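Local coordinates for protein probable ribonuclease HepT (Haemophilus influenzae, PDB 1JOG) that is probably the RNase toxin of a type VII toxin-antitoxin system, neutralised by its cognate antitoxin MntA, probably through AMPylation, at residues Leu56-Met61 / Lys81-Glu86; Ser97-Tyr102 / Asp126-Glu131. All coordinates share one frame; numbering follows the deposited sequence.

Contact 1 (Leu56-Met61 / Lys81-Glu86); sequences LSLKMM and KDILRE
Met61, a selenomethionine, has CG beside its backbone N (chi1 -70°) and runs extended from there, which carries SE out to Leu84, while the first torsion of Ile83 (chi1 -64°) sets CG2 anti to the backbone N and aims that methyl at helix 36-68. Ile83 CG2 sits between two residues one helical turn apart, 3.9 Å from Met61 CB and also 3.9 Å from Leu58 CD2. The second methyl of the pair from helix 80-89, Leu84 CD2, repeats the pattern: it lies 3.9 Å from Met61 SE and 4.1 Å from Leu58 CD2. Two neighbouring side chains thus meet an i, i+3 pair, each touching both partners. Backbones come nearest at Met61 and Ile83, whose CA atoms are 6.8 Å apart, and the two short helical segments, inclined at 67°, have axes 10.2 Å apart. Around this patch, Leu135 of helix 125-140 and Ile93 pack on Met61, Ile75 packs on Ile83, and helix 96-106 covers Leu84. The contact packs the short helix 80-89 against the long helix 36-68 of this all-helical fold. All four touching side chains are apolar at their meeting points and no polar pair joins the segments, so the short helix is held against the long one here by dispersion and burial of hydrocarbon and selenium.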
loop_
_atom_site.group_PDB
_atom_site.type_symbol
_atom_site.label_atom_id
_atom_site.label_comp_id
_atom_site.label_asym_id
_atom_site.label_seq_id
_atom_site.Cartn_x
_atom_site.Cartn_y
_atom_site.Cartn_z
ATOM N N LEU A 56 -1.192 -8.838 8.356
ATOM C CA LEU A 56 -1.114 -10.282 8.557
ATOM C C LEU A 56 -0.888 -10.573 10.024
ATOM O O LEU A 56 -1.539 -11.475 10.620
ATOM C CB LEU A 56 -0.003 -10.894 7.697
ATOM C CG LEU A 56 0.007 -11.384 6.211
ATOM C CD1 LEU A 56 -1.257 -11.093 5.507
ATOM C CD2 LEU A 56 1.162 -10.746 5.400
ATOM N N SER A 57 0.007 -9.799 10.640
ATOM C CA SER A 57 0.260 -10.031 12.086
ATOM C C SER A 57 -1.059 -9.876 12.816
ATOM O O SER A 57 -1.337 -10.641 13.733
ATOM C CB SER A 57 1.283 -9.030 12.715
ATOM O OG SER A 57 2.594 -9.218 12.167
ATOM N N LEU A 58 -1.878 -8.882 12.437
ATOM C CA LEU A 58 -3.125 -8.747 13.152
ATOM C C LEU A 58 -4.132 -9.813 12.745
ATOM O O LEU A 58 -4.982 -10.214 13.551
ATOM C CB LEU A 58 -3.702 -7.338 13.033
ATOM C CG LEU A 58 -3.201 -6.659 14.306
ATOM C CD1 LEU A 58 -2.254 -5.496 14.021
ATOM C CD2 LEU A 58 -4.378 -6.283 15.152
ATOM N N LYS A 59 -4.036 -10.298 11.514
ATOM C CA LYS A 59 -4.976 -11.323 11.114
ATOM C C LYS A 59 -4.675 -12.552 11.957
ATOM O O LYS A 59 -5.587 -13.159 12.444
ATOM C CB LYS A 59 -4.887 -11.642 9.624
ATOM C CG LYS A 59 -5.939 -10.947 8.819
ATOM C CD LYS A 59 -5.335 -10.025 7.781
ATOM C CE LYS A 59 -6.397 -9.307 6.924
ATOM N NZ LYS A 59 -5.716 -8.839 5.657
HETATM N N MSE A 60 -3.393 -12.850 12.185
HETATM C CA MSE A 60 -2.975 -14.020 12.967
HETATM C C MSE A 60 -3.344 -13.911 14.429
HETATM O O MSE A 60 -3.758 -14.888 15.010
HETATM C CB MSE A 60 -1.441 -14.254 12.862
HETATM C CG MSE A 60 -1.012 -14.679 11.438
HETATM SE SE MSE A 60 -1.822 -16.406 10.937
HETATM C CE MSE A 60 -3.034 -16.014 9.746
HETATM N N MSE A 61 -3.212 -12.740 15.036
HETATM C CA MSE A 61 -3.597 -12.650 16.407
HETATM C C MSE A 61 -5.091 -12.960 16.404
HETATM O O MSE A 61 -5.589 -13.559 17.319
HETATM C CB MSE A 61 -3.434 -11.241 16.963
HETATM C CG MSE A 61 -1.996 -10.782 17.136
HETATM SE SE MSE A 61 -2.004 -8.877 17.678
HETATM C CE MSE A 61 -0.218 -8.723 16.801
ATOM N N LYS A 81 -8.269 -2.899 19.233
ATOM C CA LYS A 81 -7.901 -2.948 20.676
ATOM C C LYS A 81 -8.336 -4.150 21.543
ATOM O O LYS A 81 -7.697 -4.488 22.560
ATOM C CB LYS A 81 -8.344 -1.639 21.361
ATOM C CG LYS A 81 -7.360 -0.493 21.148
ATOM C CD LYS A 81 -8.010 0.841 21.449
ATOM C CE LYS A 81 -7.035 2.023 21.220
ATOM N NZ LYS A 81 -5.938 2.171 22.245
ATOM N N ASP A 82 -9.384 -4.818 21.125
ATOM C CA ASP A 82 -9.822 -6.003 21.832
ATOM C C ASP A 82 -8.848 -7.073 21.416
ATOM O O ASP A 82 -8.334 -7.825 22.244
ATOM C CB ASP A 82 -11.239 -6.385 21.403
ATOM C CG ASP A 82 -12.272 -5.426 21.939
ATOM O OD1 ASP A 82 -12.023 -4.951 23.087
ATOM O OD2 ASP A 82 -13.301 -5.168 21.235
ATOM N N ILE A 83 -8.582 -7.141 20.118
ATOM C CA ILE A 83 -7.639 -8.109 19.545
ATOM C C ILE A 83 -6.269 -7.925 20.271
ATOM O O ILE A 83 -5.624 -8.916 20.681
ATOM C CB ILE A 83 -7.468 -7.830 17.988
ATOM C CG1 ILE A 83 -8.785 -8.060 17.226
ATOM C CG2 ILE A 83 -6.391 -8.687 17.399
ATOM C CD1 ILE A 83 -9.198 -9.495 17.178
ATOM N N LEU A 84 -5.824 -6.665 20.424
ATOM C CA LEU A 84 -4.535 -6.419 21.096
ATOM C C LEU A 84 -4.644 -6.820 22.534
ATOM O O LEU A 84 -3.761 -7.473 23.021
ATOM C CB LEU A 84 -4.102 -4.968 21.018
ATOM C CG LEU A 84 -3.878 -4.394 19.622
ATOM C CD1 LEU A 84 -3.271 -2.916 19.721
ATOM C CD2 LEU A 84 -3.019 -5.351 18.867
ATOM N N ARG A 85 -5.695 -6.411 23.232
ATOM C CA ARG A 85 -5.839 -6.878 24.616
ATOM C C ARG A 85 -5.813 -8.404 24.751
ATOM O O ARG A 85 -5.073 -8.929 25.604
ATOM C CB ARG A 85 -7.116 -6.357 25.227
ATOM C CG ARG A 85 -6.964 -4.898 25.615
ATOM C CD ARG A 85 -8.288 -4.307 25.965
ATOM N NE ARG A 85 -8.320 -2.873 25.728
ATOM C CZ ARG A 85 -9.348 -2.258 25.168
ATOM N NH1 ARG A 85 -10.416 -2.956 24.788
ATOM N NH2 ARG A 85 -9.306 -0.950 24.982
ATOM N N GLU A 86 -6.594 -9.126 23.925
ATOM C CA GLU A 86 -6.606 -10.604 23.999
ATOM C C GLU A 86 -5.227 -11.182 23.723
ATOM O O GLU A 86 -4.722 -12.002 24.470
ATOM C CB GLU A 86 -7.622 -11.166 23.032
ATOM C CG GLU A 86 -8.956 -11.527 23.673
ATOM C CD GLU A 86 -9.614 -10.414 24.486
ATOM O OE1 GLU A 86 -10.427 -10.756 25.372
ATOM O OE2 GLU A 86 -9.351 -9.216 24.249
#

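Contact 2 (Ser97-Tyr102 / Asp126-Glu131); sequences SKWVAY and DDFLIE
This is a mixed aromatic and polar helix-helix contact, made where helix 96-106 crosses helix 125-140 in the all-helical body of the protein; the two segments run at 130° with axes 11.3 Å apart. Its centre is Tyr102, whose ring receives the edge of Phe128 in a T-shaped pair with planes at 81°. Phe128 CD1 stands over the middle of the tyrosine ring, 3.6 Å from Tyr102 CD1; with CG anti to its backbone N (chi1 -180°), Phe128 swings its ring across to that face. Trp99 completes the aromatic cluster, its CZ3 3.9 Å from Phe128 CE1, and Tyr102 CD1 lies over one face of the indole near the rim. At the outer end of the ring, Tyr102 OH donates a hydrogen bond of 2.6 Å to Asp127 OD1, arriving from above the carboxylate plane. Glu131 CB meets the tyrosine edge, 3.7 Å from Tyr102 CE1, and its bent chain sends the carboxylate toward a water. That water donates to Glu131 OE2 at 2.6 Å and accepts a weak bond from Trp99 NE1, bridging the helices. The aliphatic part of Lys98 crosses Glu131 at about a right angle, but its ammonium, whose modelled place is less sure, turns to Asp95. The phenol therefore has its ring fixed by Phe128 and its hydroxyl by Asp127, about 6 Å from the side chain of Arg106, probably an active-site residue. Beyond the two helices, helix 36-68 closes the cluster: Phe50 makes an edge-to-face pair with Phe128 and Val53 packs on the same ring, while helices 36-68 and 80-89 together cover Trp99.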
loop_
_atom_site.group_PDB
_atom_site.type_symbol
_atom_site.label_atom_id
_atom_site.label_comp_id
_atom_site.label_asym_id
_atom_site.label_seq_id
_atom_site.Cartn_x
_atom_site.Cartn_y
_atom_site.Cartn_z
ATOM N N SER A 97 1.153 -0.711 23.388
ATOM C CA SER A 97 1.249 0.723 23.035
ATOM C C SER A 97 1.969 0.763 21.697
ATOM O O SER A 97 1.652 1.551 20.800
ATOM C CB SER A 97 2.051 1.471 24.082
ATOM O OG SER A 97 3.288 0.839 24.261
ATOM N N LYS A 98 2.876 -0.172 21.523
ATOM C CA LYS A 98 3.580 -0.290 20.237
ATOM C C LYS A 98 2.690 -0.691 19.020
ATOM O O LYS A 98 2.821 -0.126 17.912
ATOM C CB LYS A 98 4.680 -1.321 20.359
ATOM C CG LYS A 98 5.849 -0.863 21.095
ATOM C CD LYS A 98 6.851 -1.965 21.184
ATOM C CE LYS A 98 7.835 -1.641 22.276
ATOM N NZ LYS A 98 7.229 -1.934 23.607
ATOM N N TRP A 99 1.816 -1.682 19.203
ATOM C CA TRP A 99 0.948 -2.076 18.082
ATOM C C TRP A 99 -0.029 -0.960 17.830
ATOM O O TRP A 99 -0.408 -0.713 16.686
ATOM C CB TRP A 99 0.245 -3.397 18.371
ATOM C CG TRP A 99 1.251 -4.496 18.311
ATOM C CD1 TRP A 99 2.009 -5.038 19.376
ATOM C CD2 TRP A 99 1.699 -5.146 17.143
ATOM N NE1 TRP A 99 2.875 -5.973 18.888
ATOM C CE2 TRP A 99 2.701 -6.071 17.528
ATOM C CE3 TRP A 99 1.359 -5.044 15.800
ATOM C CZ2 TRP A 99 3.361 -6.869 16.612
ATOM C CZ3 TRP A 99 2.053 -5.834 14.899
ATOM C CH2 TRP A 99 3.020 -6.726 15.291
ATOM N N VAL A 100 -0.378 -0.222 18.888
ATOM C CA VAL A 100 -1.279 0.890 18.702
ATOM C C VAL A 100 -0.570 1.920 17.817
ATOM O O VAL A 100 -1.157 2.533 16.924
ATOM C CB VAL A 100 -1.670 1.505 20.045
ATOM C CG1 VAL A 100 -2.338 2.832 19.806
ATOM C CG2 VAL A 100 -2.640 0.607 20.775
ATOM N N ALA A 101 0.720 2.085 18.053
ATOM C CA ALA A 101 1.499 3.025 17.270
ATOM C C ALA A 101 1.692 2.452 15.850
ATOM O O ALA A 101 1.685 3.210 14.878
ATOM C CB ALA A 101 2.890 3.298 17.986
ATOM N N TYR A 102 1.877 1.137 15.704
ATOM C CA TYR A 102 2.020 0.558 14.335
ATOM C C TYR A 102 0.751 0.822 13.457
ATOM O O TYR A 102 0.820 1.030 12.259
ATOM C CB TYR A 102 2.323 -0.923 14.454
ATOM C CG TYR A 102 3.650 -1.216 15.134
ATOM C CD1 TYR A 102 3.873 -2.427 15.808
ATOM C CD2 TYR A 102 4.681 -0.273 15.104
ATOM C CE1 TYR A 102 5.068 -2.669 16.427
ATOM C CE2 TYR A 102 5.865 -0.494 15.711
ATOM C CZ TYR A 102 6.068 -1.688 16.388
ATOM O OH TYR A 102 7.246 -1.854 17.128
ATOM N N ASP A 126 12.796 -0.818 11.597
ATOM C CA ASP A 126 13.701 -1.611 12.438
ATOM C C ASP A 126 12.999 -2.081 13.740
ATOM O O ASP A 126 13.095 -3.249 14.091
ATOM C CB ASP A 126 14.863 -0.743 12.888
ATOM C CG ASP A 126 15.692 -0.258 11.744
ATOM O OD1 ASP A 126 16.204 -1.113 11.001
ATOM O OD2 ASP A 126 15.836 0.982 11.586
ATOM N N ASP A 127 12.328 -1.159 14.445
ATOM C CA ASP A 127 11.637 -1.501 15.677
ATOM C C ASP A 127 10.488 -2.425 15.310
ATOM O O ASP A 127 10.247 -3.429 15.954
ATOM C CB ASP A 127 11.091 -0.262 16.397
ATOM C CG ASP A 127 10.024 -0.618 17.501
ATOM O OD1 ASP A 127 8.953 0.093 17.655
ATOM O OD2 ASP A 127 10.270 -1.625 18.230
ATOM N N PHE A 128 9.795 -2.091 14.229
ATOM C CA PHE A 128 8.697 -2.926 13.831
ATOM C C PHE A 128 9.245 -4.319 13.662
ATOM O O PHE A 128 8.664 -5.287 14.115
ATOM C CB PHE A 128 8.040 -2.492 12.504
ATOM C CG PHE A 128 6.888 -3.382 12.115
ATOM C CD1 PHE A 128 5.682 -3.295 12.803
ATOM C CD2 PHE A 128 7.011 -4.304 11.096
ATOM C CE1 PHE A 128 4.589 -4.123 12.460
ATOM C CE2 PHE A 128 5.943 -5.132 10.738
ATOM C CZ PHE A 128 4.719 -5.040 11.419
ATOM N N LEU A 129 10.395 -4.450 13.032
ATOM C CA LEU A 129 10.878 -5.794 12.901
ATOM C C LEU A 129 11.086 -6.513 14.222
ATOM O O LEU A 129 10.770 -7.680 14.329
ATOM C CB LEU A 129 12.116 -5.816 12.052
ATOM C CG LEU A 129 11.753 -5.590 10.573
ATOM C CD1 LEU A 129 13.070 -5.355 9.952
ATOM C CD2 LEU A 129 10.968 -6.780 9.819
ATOM N N ILE A 130 11.586 -5.834 15.248
ATOM C CA ILE A 130 11.808 -6.519 16.535
ATOM C C ILE A 130 10.482 -7.048 17.090
ATOM O O ILE A 130 10.347 -8.239 17.363
ATOM C CB ILE A 130 12.420 -5.587 17.522
ATOM C CG1 ILE A 130 13.880 -5.420 17.182
ATOM C CG2 ILE A 130 12.216 -6.089 18.920
ATOM C CD1 ILE A 130 14.344 -3.968 17.238
ATOM N N GLU A 131 9.506 -6.157 17.230
ATOM C CA GLU A 131 8.176 -6.529 17.765
ATOM C C GLU A 131 7.427 -7.569 16.988
ATOM O O GLU A 131 6.854 -8.508 17.545
ATOM C CB GLU A 131 7.245 -5.291 17.877
ATOM C CG GLU A 131 7.646 -4.275 18.941
ATOM C CD GLU A 131 7.923 -4.918 20.299
ATOM O OE1 GLU A 131 9.062 -4.802 20.819
ATOM O OE2 GLU A 131 7.008 -5.557 20.825
HETATM O O HOH W 1 4.458 -5.654 21.466
#

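How the contacts relate
From the N terminus, the chain first reaches contact 1 on the long helix 36-68, leaves it through a connection of 19 residues, and returns on helix 80-89 to close that loop. It then passes directly to helix 96-106, where contact 2 opens; helix 115-123 lies in the excursion before helix 125-140 closes it. The two loops follow in series, neither enclosing nor crossing the other. In space their centres are about 13 Å apart and they touch: Leu84 CD1 packs 3.8 Å from Trp99 CB, and Ser57 CB lies 3.9 Å from Trp99 CH2. Trp99 thus joins the two, linking helices 36-68, 80-89, 96-106 and 125-140.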